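PDB 5FWH: ESSC from Geobacillus thermodenitrificans, which is a component of the bacterial type VII secretion apparatus, an FtsK/SpoIIIE-type ATPase whose N-terminal forkhead-associated region may mediate protein contacts. Local coordinates for residues L30-T35 against N43-I48; Q47-S52 against T56-Q61; K70-I75 against T179-V184; A121-R126 against M166-I171. All blocks are in the same frame, centred on the assembly; numbering follows the deposited sequence.

Interaction 1. Residues L30-T35 against N43-I48; sequences LEHHVT and NGYIQI
The hydroxyl OH of Tyr-45 is hydrogen-bonded to NE2 of Gln-29, and the backbone N of the same glutamine makes a weak bond with ND1 of His-32, so Gln-29 has a hold on both rings of this aromatic pair, firmer on the tyrosine. The rings meet edge-to-face. The imidazole turns its CE1-NE2 side to the phenol, and CE1 sits 3.5 Å above the plane of the Tyr-45 ring, over its centre; His-32 NE2 is 3.6 Å from Tyr-45 CD2. The planes are inclined at 63°, with centroids 4.5 Å apart. In both residues CG stands beside the backbone N, opposite the carbonyl carbon (chi1 -71° in His-32, -57° in Tyr-45), which turns the rings toward each other across a CA separation of 9.4 Å. Histidine suits the place because the polarised C-H of its ring can point at a pi face while ND1 stays engaged. Tyrosine offers that face and carries its polar end to Gln-29. Both rings also rest on Val-25 of strand 23-27, which lies between strands 34-35 and 46-50: a T-shaped aromatic pair reaching over an intervening strand at the surface of a forkhead-associated beta sandwich.

Interaction 2. Residues Q47-S52 against T56-Q61; sequences QIEKKS and TLAVLQ
Ile-48 overlaps two side chains of the facing strand with its two branches. CG2, opposite the backbone N, meets Leu-57 CD2 at 3.8 Å, while the CG1 branch lies beside Val-59 and brings CD1 to 3.9 Å from Val-59 CG2. Branched aliphatic residues suit this buried face, where Ile-48 and Val-59 run side by side and point the same way. At the margin of the same face CG of Lys-50 touches Leu-57 CD1, so a lysine can border the core and still carry its charge outward. The other face is more mixed. There the small CB of Ala-58 leaves room for Glu-49 CG at 3.7 Å, and the bent chain of Gln-47 (chi2 80°) crosses Leu-60 at about a right angle, laying OE1 3.5 Å from Leu-60 CB; this oxygen is hydrogen-bonded to the N of Gly-63. The backbones form an antiparallel hairpin. Gln-47 pairs with Leu-60 and Glu-49 with Ala-58 through two hydrogen bonds each, the shortest being Ala-58 N to Glu-49 O at 2.7 Å. Toward the turn the pairing fades: Lys-51 N to Thr-56 O, 3.2 Å long, is weak. The hairpin occupies the middle of a mixed sheet, strand 46-50 being bonded on its far side to strand 23-27 and strand 57-60 to strand 65-69, whose Leu-69 O also receives OG1 of Thr-56.

Interaction 3. Residues K70-I75 against T179-V184; sequences KPRCSI and TSSEEV
A type II beta turn from Lys-70 to Cys-73 carries an arginine that reaches from the first beta sandwich to the second. Pro-71 fits the second position of the turn; Arg-72 takes the third with positive phi (60°), and its side chain points toward Ser-181 and Glu-182. NE of Arg-72 makes a salt bridge with OE2 of Glu-182 at 2.7 Å, but the hydrogen bond within it is weak, with 116° at the hydrogen. The carboxylate comes over one face of the guanidinium, with OE2 lifted out of its plane, so the N-H of NE points past the oxygen; the two planes stand 69° apart. The pair is probably held more by charge than by a straight bond. Bends at chi2 and chi3 of Arg-72 lead its methylenes past Ser-181, where CD of Arg-72 comes to 3.4 Å from Ser-181 OG; a side chain as short as serine's lets the arginine pass close to the loop. The partner loop is itself braced, since Ser-180 OG donates to Glu-182 O at 2.9 Å. Strand 73-77, which follows the turn, is paired with strand 84-88 in the first sandwich; strand 175-180, which leads into the loop, runs between strands 166-170 and 94-99 in the second.

Interaction 4. Residues A121-R126 against M166-I171; sequences ARFSLR and MQFVFI
Phe-123 and Phe-168 approach from opposite directions and meet as a T-shaped pair in the core of the second beta sandwich, where the sheet holding strand 123-128 packs against the one holding strand 166-170. Phe-123 presents its edge and Phe-168 its face. CZ of Phe-123 lies 3.6 Å above the plane of the Phe-168 ring, over its centre, the planes stand at 88°, and the centroids are 5.0 Å apart. The ring of Phe-123 gets there with CG between the backbone N and the carbonyl carbon (chi1 63°), while that of Phe-168 has CG beside its N (chi1 -54°). Phenylalanine is well chosen for both: the large flat group reaches across the gap, where the nearest CA atoms of segments 121-126 and 166-171, those of Leu-125 and Phe-168, are 10.7 Å apart, and the slightly positive ring hydrogens of one can face the pi cloud of the other. A second pair lies beside the first. Leu-125 and Phe-170 likewise come from opposite sides, an aliphatic branch meeting an aromatic ring obliquely, and Phe-170 in addition stacks with Trp-132 of strand 131-136. Leu-161 on strand 161-163 touches both Leu-125 and Phe-168, so the two pairs share a neighbour. All four side chains are buried and apolar. The leucine touches with a single methyl: CD1 of Leu-125 is 3.9 Å from CE2 of Phe-170.

Overall arrangement
The four contacts follow the chain through two beta sandwiches. Interactions 1 and 2 share Gln-47 and Ile-48 on strand 46-50, and their centres are 13 Å apart; Ile-46 CD1 of the former packs 3.5 Å from Gln-61 CG of the latter. Both lie about 30 Å, centre to centre, from interaction 4, on the other side of the chain's centre. Interaction 3 stands between, about 17 Å from interaction 2 and 16 Å from interaction 4 by centres, and bridges the two sandwiches. It closes a long loop inside which interaction 4 is nested. Thr-179 N lies 2.7 Å from Gln-167 O, a probable hydrogen bond that ties the bridging loop's strand to the core strand 166-170.

Interaction 1. Residues L30-T35 against N43-I48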
loop_
_atom_site.group_PDB
_atom_site.type_symbol
_atom_site.label_atom_id
_atom_site.label_comp_id
_atom_site.label_asym_id
_atom_site.label_seq_id
_atom_site.Cartn_x
_atom_site.Cartn_y
_atom_site.Cartn_z
ATOM N N LEU A 30 -8.794 -15.527 14.616
ATOM C CA LEU A 30 -9.776 -14.577 14.048
ATOM C C LEU A 30 -10.052 -13.351 14.928
ATOM O O LEU A 30 -10.432 -12.301 14.396
ATOM C CB LEU A 30 -11.079 -15.281 13.690
ATOM C CG LEU A 30 -10.950 -16.374 12.610
ATOM C CD1 LEU A 30 -12.304 -17.043 12.381
ATOM C CD2 LEU A 30 -10.385 -15.855 11.287
ATOM N N GLU A 31 -9.835 -13.478 16.241
ATOM C CA GLU A 31 -10.026 -12.371 17.203
ATOM C C GLU A 31 -9.003 -11.235 17.047
ATOM O O GLU A 31 -9.340 -10.072 17.207
ATOM C CB GLU A 31 -10.022 -12.912 18.642
ATOM C CG GLU A 31 -8.645 -13.303 19.157
ATOM C CD GLU A 31 -8.639 -14.391 20.219
ATOM O OE1 GLU A 31 -9.612 -14.478 21.000
ATOM O OE2 GLU A 31 -7.637 -15.154 20.275
ATOM N N HIS A 32 -7.766 -11.567 16.684
ATOM C CA HIS A 32 -6.717 -10.565 16.537
ATOM C C HIS A 32 -7.088 -9.467 15.579
ATOM O O HIS A 32 -7.941 -9.633 14.737
ATOM C CB HIS A 32 -5.425 -11.207 16.064
ATOM C CG HIS A 32 -4.777 -12.047 17.098
ATOM N ND1 HIS A 32 -4.227 -13.271 16.807
ATOM C CD2 HIS A 32 -4.602 -11.856 18.430
ATOM C CE1 HIS A 32 -3.692 -13.778 17.906
ATOM N NE2 HIS A 32 -3.927 -12.949 18.908
ATOM N N HIS A 33 -6.395 -8.348 15.709
ATOM C CA HIS A 33 -6.656 -7.246 14.844
ATOM C C HIS A 33 -6.322 -7.582 13.403
ATOM O O HIS A 33 -7.121 -7.310 12.492
ATOM C CB HIS A 33 -5.900 -6.044 15.342
ATOM C CG HIS A 33 -6.395 -5.600 16.667
ATOM N ND1 HIS A 33 -5.935 -6.142 17.849
ATOM C CD2 HIS A 33 -7.397 -4.743 16.998
ATOM C CE1 HIS A 33 -6.602 -5.602 18.857
ATOM N NE2 HIS A 33 -7.499 -4.761 18.367
ATOM N N VAL A 34 -5.152 -8.190 13.173
ATOM C CA VAL A 34 -4.793 -8.608 11.806
ATOM C C VAL A 34 -4.473 -10.101 11.906
ATOM O O VAL A 34 -3.626 -10.478 12.735
ATOM C CB VAL A 34 -3.589 -7.781 11.266
ATOM C CG1 VAL A 34 -3.082 -8.367 9.945
ATOM C CG2 VAL A 34 -3.950 -6.323 11.057
ATOM N N THR A 35 -5.178 -10.918 11.108
ATOM C CA THR A 35 -5.173 -12.408 11.148
ATOM C C THR A 35 -4.351 -12.946 9.983
ATOM O O THR A 35 -4.790 -12.871 8.842
ATOM C CB THR A 35 -6.610 -13.038 10.976
ATOM O OG1 THR A 35 -7.543 -12.571 11.964
ATOM C CG2 THR A 35 -6.560 -14.561 10.999
ATOM N N ASN A 43 7.450 -17.721 18.016
ATOM C CA ASN A 43 8.095 -16.647 18.819
ATOM C C ASN A 43 7.134 -15.446 19.149
ATOM O O ASN A 43 7.517 -14.276 19.088
ATOM C CB ASN A 43 9.522 -16.225 18.295
ATOM C CG ASN A 43 9.593 -15.907 16.780
ATOM O OD1 ASN A 43 8.587 -15.668 16.109
ATOM N ND2 ASN A 43 10.836 -15.882 16.243
ATOM N N GLY A 44 5.882 -15.720 19.521
ATOM C CA GLY A 44 5.018 -14.615 19.962
ATOM C C GLY A 44 4.198 -14.037 18.832
ATOM O O GLY A 44 4.561 -14.126 17.667
ATOM N N TYR A 45 3.028 -13.501 19.167
ATOM C CA TYR A 45 2.301 -12.705 18.243
ATOM C C TYR A 45 3.099 -11.388 18.118
ATOM O O TYR A 45 4.137 -11.174 18.825
ATOM C CB TYR A 45 0.823 -12.518 18.701
ATOM C CG TYR A 45 0.055 -13.841 18.913
ATOM C CD1 TYR A 45 0.090 -14.867 17.954
ATOM C CD2 TYR A 45 -0.699 -14.083 20.084
ATOM C CE1 TYR A 45 -0.568 -16.071 18.152
ATOM C CE2 TYR A 45 -1.383 -15.304 20.282
ATOM C CZ TYR A 45 -1.323 -16.298 19.319
ATOM O OH TYR A 45 -2.007 -17.520 19.488
ATOM N N ILE A 46 2.692 -10.535 17.177
ATOM C CA ILE A 46 3.297 -9.254 17.012
ATOM C C ILE A 46 2.405 -8.263 17.578
ATOM O O ILE A 46 1.197 -8.244 17.258
ATOM C CB ILE A 46 3.619 -8.949 15.547
ATOM C CG1 ILE A 46 4.503 -10.060 14.913
ATOM C CG2 ILE A 46 4.345 -7.598 15.412
ATOM C CD1 ILE A 46 5.792 -10.355 15.702
ATOM N N GLN A 47 2.971 -7.456 18.477
ATOM C CA GLN A 47 2.243 -6.359 19.097
ATOM C C GLN A 47 2.757 -5.069 18.533
ATOM O O GLN A 47 3.976 -4.844 18.489
ATOM C CB GLN A 47 2.440 -6.346 20.634
ATOM C CG GLN A 47 2.101 -7.617 21.435
ATOM C CD GLN A 47 3.172 -8.706 21.420
ATOM O OE1 GLN A 47 4.349 -8.516 21.831
ATOM N NE2 GLN A 47 2.767 -9.867 20.992
ATOM N N ILE A 48 1.839 -4.218 18.146
ATOM C CA ILE A 48 2.116 -2.860 17.715
ATOM C C ILE A 48 1.373 -1.940 18.665
ATOM O O ILE A 48 0.185 -2.099 18.834
ATOM C CB ILE A 48 1.600 -2.600 16.267
ATOM C CG1 ILE A 48 1.970 -3.737 15.330
ATOM C CG2 ILE A 48 2.147 -1.307 15.718
ATOM C CD1 ILE A 48 3.454 -3.886 15.044
#

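Interaction 2. Residues Q47-S52 against T56-Q61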
loop_
_atom_site.group_PDB
_atom_site.type_symbol
_atom_site.label_atom_id
_atom_site.label_comp_id
_atom_site.label_asym_id
_atom_site.label_seq_id
_atom_site.Cartn_x
_atom_site.Cartn_y
_atom_site.Cartn_z
ATOM N N GLN A 47 2.971 -7.456 18.477
ATOM C CA GLN A 47 2.243 -6.359 19.097
ATOM C C GLN A 47 2.757 -5.069 18.533
ATOM O O GLN A 47 3.976 -4.844 18.489
ATOM C CB GLN A 47 2.440 -6.346 20.634
ATOM C CG GLN A 47 2.101 -7.617 21.435
ATOM C CD GLN A 47 3.172 -8.706 21.420
ATOM O OE1 GLN A 47 4.349 -8.516 21.831
ATOM N NE2 GLN A 47 2.767 -9.867 20.992
ATOM N N ILE A 48 1.839 -4.218 18.146
ATOM C CA ILE A 48 2.116 -2.860 17.715
ATOM C C ILE A 48 1.373 -1.940 18.665
ATOM O O ILE A 48 0.185 -2.099 18.834
ATOM C CB ILE A 48 1.600 -2.600 16.267
ATOM C CG1 ILE A 48 1.970 -3.737 15.330
ATOM C CG2 ILE A 48 2.147 -1.307 15.718
ATOM C CD1 ILE A 48 3.454 -3.886 15.044
ATOM N N GLU A 49 2.069 -1.013 19.304
ATOM C CA GLU A 49 1.434 -0.030 20.149
ATOM C C GLU A 49 1.879 1.398 19.812
ATOM O O GLU A 49 3.021 1.631 19.447
ATOM C CB GLU A 49 1.653 -0.354 21.639
ATOM C CG GLU A 49 3.041 -0.051 22.187
ATOM C CD GLU A 49 3.172 -0.151 23.719
ATOM O OE1 GLU A 49 2.954 -1.246 24.293
ATOM O OE2 GLU A 49 3.531 0.872 24.360
ATOM N N LYS A 50 0.957 2.351 19.968
ATOM C CA LYS A 50 1.238 3.761 19.686
ATOM C C LYS A 50 1.898 4.400 20.903
ATOM O O LYS A 50 1.643 3.980 22.040
ATOM C CB LYS A 50 -0.041 4.486 19.305
ATOM C CG LYS A 50 0.027 5.167 17.942
ATOM C CD LYS A 50 -1.330 5.729 17.495
ATOM C CE LYS A 50 -1.863 6.795 18.468
ATOM N NZ LYS A 50 -2.992 7.620 17.924
ATOM N N LYS A 51 2.741 5.406 20.675
ATOM C CA LYS A 51 3.509 6.026 21.771
ATOM C C LYS A 51 2.958 7.387 22.294
ATOM O O LYS A 51 2.995 7.644 23.502
ATOM C CB LYS A 51 5.003 6.113 21.390
ATOM C CG LYS A 51 5.589 7.489 21.041
ATOM C CD LYS A 51 6.159 8.214 22.262
ATOM C CE LYS A 51 6.792 9.539 21.869
ATOM N NZ LYS A 51 6.965 10.455 23.034
ATOM N N SER A 52 2.477 8.254 21.407
ATOM C CA SER A 52 2.181 9.661 21.757
ATOM C C SER A 52 3.366 10.392 22.389
ATOM O O SER A 52 4.002 11.209 21.727
ATOM C CB SER A 52 0.930 9.784 22.645
ATOM O OG SER A 52 -0.217 9.939 21.824
ATOM N N THR A 56 5.633 7.662 17.097
ATOM C CA THR A 56 6.144 6.386 16.605
ATOM C C THR A 56 5.348 5.174 17.097
ATOM O O THR A 56 4.558 5.283 18.022
ATOM C CB THR A 56 7.638 6.250 16.933
ATOM O OG1 THR A 56 8.083 4.947 16.565
ATOM C CG2 THR A 56 7.903 6.447 18.391
ATOM N N LEU A 57 5.544 4.017 16.450
ATOM C CA LEU A 57 4.914 2.769 16.868
ATOM C C LEU A 57 5.941 1.875 17.483
ATOM O O LEU A 57 7.016 1.701 16.947
ATOM C CB LEU A 57 4.273 2.055 15.686
ATOM C CG LEU A 57 2.860 2.457 15.283
ATOM C CD1 LEU A 57 2.618 3.935 15.430
ATOM C CD2 LEU A 57 2.583 1.992 13.866
ATOM N N ALA A 58 5.613 1.279 18.613
ATOM C CA ALA A 58 6.529 0.346 19.232
ATOM C C ALA A 58 6.108 -1.019 18.677
ATOM O O ALA A 58 4.918 -1.302 18.545
ATOM C CB ALA A 58 6.400 0.403 20.714
ATOM N N VAL A 59 7.107 -1.786 18.273
ATOM C CA VAL A 59 6.934 -3.100 17.750
ATOM C C VAL A 59 7.548 -4.042 18.776
ATOM O O VAL A 59 8.750 -3.961 19.126
ATOM C CB VAL A 59 7.591 -3.348 16.362
ATOM C CG1 VAL A 59 7.315 -4.795 15.919
ATOM C CG2 VAL A 59 7.023 -2.440 15.279
ATOM N N LEU A 60 6.716 -4.936 19.257
ATOM C CA LEU A 60 7.147 -5.967 20.202
ATOM C C LEU A 60 6.808 -7.368 19.617
ATOM O O LEU A 60 5.832 -7.572 18.909
ATOM C CB LEU A 60 6.450 -5.781 21.544
ATOM C CG LEU A 60 5.988 -4.411 22.041
ATOM C CD1 LEU A 60 4.923 -4.613 23.106
ATOM C CD2 LEU A 60 7.153 -3.653 22.662
ATOM N N GLN A 61 7.600 -8.359 19.900
ATOM C CA GLN A 61 7.260 -9.687 19.379
ATOM C C GLN A 61 6.938 -10.700 20.486
ATOM O O GLN A 61 5.992 -11.451 20.340
ATOM C CB GLN A 61 8.317 -10.162 18.408
ATOM C CG GLN A 61 8.153 -11.607 17.952
ATOM C CD GLN A 61 9.196 -12.004 16.920
ATOM O OE1 GLN A 61 10.312 -11.475 16.930
ATOM N NE2 GLN A 61 8.842 -12.944 16.040
#

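Interaction 3. Residues K70-I75 against T179-V184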
loop_
_atom_site.group_PDB
_atom_site.type_symbol
_atom_site.label_atom_id
_atom_site.label_comp_id
_atom_site.label_asym_id
_atom_site.label_seq_id
_atom_site.Cartn_x
_atom_site.Cartn_y
_atom_site.Cartn_z
ATOM N N LYS A 70 8.832 4.644 12.573
ATOM C CA LYS A 70 8.517 6.027 12.317
ATOM C C LYS A 70 7.662 6.056 11.085
ATOM O O LYS A 70 7.525 5.051 10.370
ATOM C CB LYS A 70 9.797 6.847 12.099
ATOM C CG LYS A 70 10.757 6.759 13.273
ATOM C CD LYS A 70 11.822 7.861 13.292
ATOM C CE LYS A 70 12.420 8.186 11.916
ATOM N NZ LYS A 70 13.090 7.030 11.250
ATOM N N PRO A 71 7.027 7.200 10.847
ATOM C CA PRO A 71 6.278 7.337 9.625
ATOM C C PRO A 71 7.087 6.955 8.373
ATOM O O PRO A 71 8.291 7.284 8.273
ATOM C CB PRO A 71 5.931 8.825 9.633
ATOM C CG PRO A 71 5.757 9.120 11.097
ATOM C CD PRO A 71 6.900 8.401 11.699
ATOM N N ARG A 72 6.414 6.236 7.470
ATOM C CA ARG A 72 6.961 5.782 6.201
ATOM C C ARG A 72 8.186 4.871 6.334
ATOM O O ARG A 72 9.058 4.861 5.483
ATOM C CB ARG A 72 7.250 6.976 5.316
ATOM C CG ARG A 72 6.023 7.800 4.942
ATOM C CD ARG A 72 6.140 8.346 3.508
ATOM N NE ARG A 72 7.455 8.940 3.255
ATOM C CZ ARG A 72 7.895 10.100 3.766
ATOM N NH1 ARG A 72 7.137 10.820 4.582
ATOM N NH2 ARG A 72 9.130 10.549 3.473
ATOM N N CYS A 73 8.247 4.132 7.426
ATOM C CA CYS A 73 9.314 3.175 7.679
ATOM C C CYS A 73 8.682 1.773 7.857
ATOM O O CYS A 73 7.490 1.643 8.047
ATOM C CB CYS A 73 10.108 3.568 8.935
ATOM S SG CYS A 73 10.991 5.147 8.696
ATOM N N SER A 74 9.485 0.758 7.765
ATOM C CA SER A 74 8.995 -0.619 7.791
ATOM C C SER A 74 9.942 -1.419 8.586
ATOM O O SER A 74 11.058 -0.919 8.867
ATOM C CB SER A 74 8.909 -1.242 6.397
ATOM O OG SER A 74 10.236 -1.405 5.873
ATOM N N ILE A 75 9.490 -2.616 8.964
ATOM C CA ILE A 75 10.333 -3.588 9.613
ATOM C C ILE A 75 10.050 -5.007 9.125
ATOM O O ILE A 75 8.905 -5.411 8.884
ATOM C CB ILE A 75 10.149 -3.520 11.144
ATOM C CG1 ILE A 75 11.315 -4.196 11.858
ATOM C CG2 ILE A 75 8.791 -4.097 11.568
ATOM C CD1 ILE A 75 11.286 -4.004 13.351
ATOM N N THR A 179 -3.452 7.760 -3.270
ATOM C CA THR A 179 -3.305 8.207 -1.873
ATOM C C THR A 179 -1.933 7.800 -1.427
ATOM O O THR A 179 -1.473 6.730 -1.792
ATOM C CB THR A 179 -4.387 7.646 -0.956
ATOM O OG1 THR A 179 -5.625 8.045 -1.526
ATOM C CG2 THR A 179 -4.290 8.226 0.455
ATOM N N SER A 180 -1.307 8.670 -0.655
ATOM C CA SER A 180 0.102 8.579 -0.387
ATOM C C SER A 180 0.406 9.325 0.870
ATOM O O SER A 180 -0.153 10.371 1.123
ATOM C CB SER A 180 0.885 9.274 -1.477
ATOM O OG SER A 180 2.262 9.125 -1.265
ATOM N N SER A 181 1.378 8.827 1.602
ATOM C CA SER A 181 1.940 9.565 2.719
ATOM C C SER A 181 2.890 10.666 2.296
ATOM O O SER A 181 3.222 11.454 3.123
ATOM C CB SER A 181 2.590 8.630 3.766
ATOM O OG SER A 181 2.946 7.366 3.217
ATOM N N GLU A 182 3.307 10.751 1.039
ATOM C CA GLU A 182 4.109 11.899 0.584
ATOM C C GLU A 182 3.327 12.623 -0.479
ATOM O O GLU A 182 2.400 12.030 -1.053
ATOM C CB GLU A 182 5.407 11.443 -0.042
ATOM C CG GLU A 182 5.976 10.168 0.536
ATOM C CD GLU A 182 7.413 9.903 0.098
ATOM O OE1 GLU A 182 7.930 10.622 -0.795
ATOM O OE2 GLU A 182 8.040 8.966 0.658
ATOM N N GLU A 183 3.703 13.878 -0.763
ATOM C CA GLU A 183 3.210 14.558 -1.957
ATOM C C GLU A 183 3.608 13.715 -3.224
ATOM O O GLU A 183 4.728 13.139 -3.351
ATOM C CB GLU A 183 3.663 16.045 -2.076
ATOM C CG GLU A 183 2.915 17.081 -1.206
ATOM C CD GLU A 183 2.119 18.145 -1.995
ATOM O OE1 GLU A 183 1.135 17.811 -2.700
ATOM O OE2 GLU A 183 2.457 19.347 -1.916
ATOM N N VAL A 184 2.642 13.586 -4.116
ATOM C CA VAL A 184 2.820 12.843 -5.327
ATOM C C VAL A 184 3.287 13.832 -6.382
ATOM O O VAL A 184 2.769 14.925 -6.459
ATOM C CB VAL A 184 1.479 12.260 -5.750
ATOM C CG1 VAL A 184 1.582 11.610 -7.101
ATOM C CG2 VAL A 184 1.069 11.232 -4.709
#

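Interaction 4. Residues A121-R126 against M166-I171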
loop_
_atom_site.group_PDB
_atom_site.type_symbol
_atom_site.label_atom_id
_atom_site.label_comp_id
_atom_site.label_asym_id
_atom_site.label_seq_id
_atom_site.Cartn_x
_atom_site.Cartn_y
_atom_site.Cartn_z
ATOM N N ALA A 121 7.000 2.172 -6.378
ATOM C CA ALA A 121 6.232 1.294 -7.254
ATOM C C ALA A 121 6.784 1.418 -8.638
ATOM O O ALA A 121 7.311 2.430 -8.976
ATOM C CB ALA A 121 4.769 1.755 -7.275
ATOM N N ARG A 122 6.585 0.414 -9.456
ATOM C CA ARG A 122 6.914 0.517 -10.823
ATOM C C ARG A 122 5.919 -0.335 -11.587
ATOM O O ARG A 122 5.971 -1.542 -11.484
ATOM C CB ARG A 122 8.391 0.050 -11.041
ATOM C CG ARG A 122 8.766 -0.298 -12.474
ATOM C CD ARG A 122 10.231 -0.746 -12.595
ATOM N NE ARG A 122 11.100 0.400 -12.371
ATOM C CZ ARG A 122 11.369 1.346 -13.279
ATOM N NH1 ARG A 122 10.862 1.299 -14.512
ATOM N NH2 ARG A 122 12.141 2.367 -12.952
ATOM N N PHE A 123 5.111 0.278 -12.436
ATOM C CA PHE A 123 4.123 -0.488 -13.191
ATOM C C PHE A 123 3.540 0.419 -14.244
ATOM O O PHE A 123 3.800 1.583 -14.216
ATOM C CB PHE A 123 3.027 -1.069 -12.236
ATOM C CG PHE A 123 2.197 -0.022 -11.504
ATOM C CD1 PHE A 123 0.990 0.469 -12.056
ATOM C CD2 PHE A 123 2.547 0.401 -10.211
ATOM C CE1 PHE A 123 0.217 1.425 -11.410
ATOM C CE2 PHE A 123 1.713 1.335 -9.524
ATOM C CZ PHE A 123 0.591 1.870 -10.143
ATOM N N SER A 124 2.820 -0.092 -15.224
ATOM C CA SER A 124 2.169 0.825 -16.131
ATOM C C SER A 124 0.717 0.520 -16.176
ATOM O O SER A 124 0.319 -0.537 -15.782
ATOM C CB SER A 124 2.809 0.839 -17.527
ATOM O OG SER A 124 2.584 -0.376 -18.166
ATOM N N LEU A 125 -0.080 1.509 -16.541
ATOM C CA LEU A 125 -1.530 1.357 -16.750
ATOM C C LEU A 125 -1.826 1.643 -18.223
ATOM O O LEU A 125 -1.388 2.667 -18.751
ATOM C CB LEU A 125 -2.285 2.306 -15.871
ATOM C CG LEU A 125 -2.119 2.114 -14.339
ATOM C CD1 LEU A 125 -2.926 3.190 -13.630
ATOM C CD2 LEU A 125 -2.710 0.846 -13.828
ATOM N N ARG A 126 -2.570 0.762 -18.876
ATOM C CA ARG A 126 -2.909 0.959 -20.273
ATOM C C ARG A 126 -4.344 0.728 -20.584
ATOM O O ARG A 126 -4.945 -0.280 -20.165
ATOM C CB ARG A 126 -2.167 -0.033 -21.129
ATOM C CG ARG A 126 -0.793 0.415 -21.434
ATOM C CD ARG A 126 -0.088 -0.618 -22.255
ATOM N NE ARG A 126 1.321 -0.491 -21.967
ATOM C CZ ARG A 126 2.225 -1.444 -22.136
ATOM N NH1 ARG A 126 1.924 -2.640 -22.667
ATOM N NH2 ARG A 126 3.476 -1.158 -21.787
HETATM N N MSE A 166 1.421 3.515 -0.742
HETATM C CA MSE A 166 0.549 4.201 -1.728
HETATM C C MSE A 166 -0.702 3.397 -2.116
HETATM O O MSE A 166 -0.680 2.208 -2.029
HETATM C CB MSE A 166 1.482 4.448 -2.907
HETATM C CG MSE A 166 2.538 5.614 -2.778
HETATM SE SE MSE A 166 3.212 5.855 -4.628
HETATM C CE MSE A 166 2.046 7.348 -5.123
ATOM N N GLN A 167 -1.767 4.039 -2.574
ATOM C CA GLN A 167 -2.929 3.356 -3.175
ATOM C C GLN A 167 -3.411 4.065 -4.386
ATOM O O GLN A 167 -3.378 5.298 -4.418
ATOM C CB GLN A 167 -4.086 3.378 -2.252
ATOM C CG GLN A 167 -3.828 2.695 -0.961
ATOM C CD GLN A 167 -4.884 3.124 0.024
ATOM O OE1 GLN A 167 -4.570 3.706 1.096
ATOM N NE2 GLN A 167 -6.169 2.913 -0.380
ATOM N N PHE A 168 -3.833 3.285 -5.393
ATOM C CA PHE A 168 -4.328 3.769 -6.682
ATOM C C PHE A 168 -5.684 3.169 -6.918
ATOM O O PHE A 168 -5.823 1.940 -6.815
ATOM C CB PHE A 168 -3.433 3.348 -7.824
ATOM C CG PHE A 168 -1.978 3.737 -7.645
ATOM C CD1 PHE A 168 -1.152 2.976 -6.849
ATOM C CD2 PHE A 168 -1.460 4.809 -8.312
ATOM C CE1 PHE A 168 0.192 3.278 -6.690
ATOM C CE2 PHE A 168 -0.141 5.184 -8.113
ATOM C CZ PHE A 168 0.678 4.399 -7.307
ATOM N N VAL A 169 -6.693 4.013 -7.163
ATOM C CA VAL A 169 -8.087 3.533 -7.397
ATOM C C VAL A 169 -8.687 4.319 -8.539
ATOM O O VAL A 169 -8.667 5.540 -8.505
ATOM C CB VAL A 169 -9.010 3.684 -6.175
ATOM C CG1 VAL A 169 -10.287 2.887 -6.379
ATOM C CG2 VAL A 169 -8.329 3.169 -4.913
ATOM N N PHE A 170 -9.155 3.638 -9.591
ATOM C CA PHE A 170 -9.971 4.299 -10.596
ATOM C C PHE A 170 -11.356 4.516 -9.926
ATOM O O PHE A 170 -12.057 3.560 -9.489
ATOM C CB PHE A 170 -10.083 3.480 -11.898
ATOM C CG PHE A 170 -8.919 3.705 -12.850
ATOM C CD1 PHE A 170 -8.838 4.868 -13.595
ATOM C CD2 PHE A 170 -7.887 2.775 -12.937
ATOM C CE1 PHE A 170 -7.773 5.090 -14.433
ATOM C CE2 PHE A 170 -6.807 2.979 -13.763
ATOM C CZ PHE A 170 -6.742 4.151 -14.523
ATOM N N ILE A 171 -11.725 5.768 -9.813
ATOM C CA ILE A 171 -13.062 6.102 -9.352
ATOM C C ILE A 171 -14.019 5.778 -10.504
ATOM O O ILE A 171 -15.063 5.178 -10.302
ATOM C CB ILE A 171 -13.221 7.602 -9.072
ATOM C CG1 ILE A 171 -12.298 8.072 -7.939
ATOM C CG2 ILE A 171 -14.682 7.934 -8.781
ATOM C CD1 ILE A 171 -12.551 7.454 -6.590
#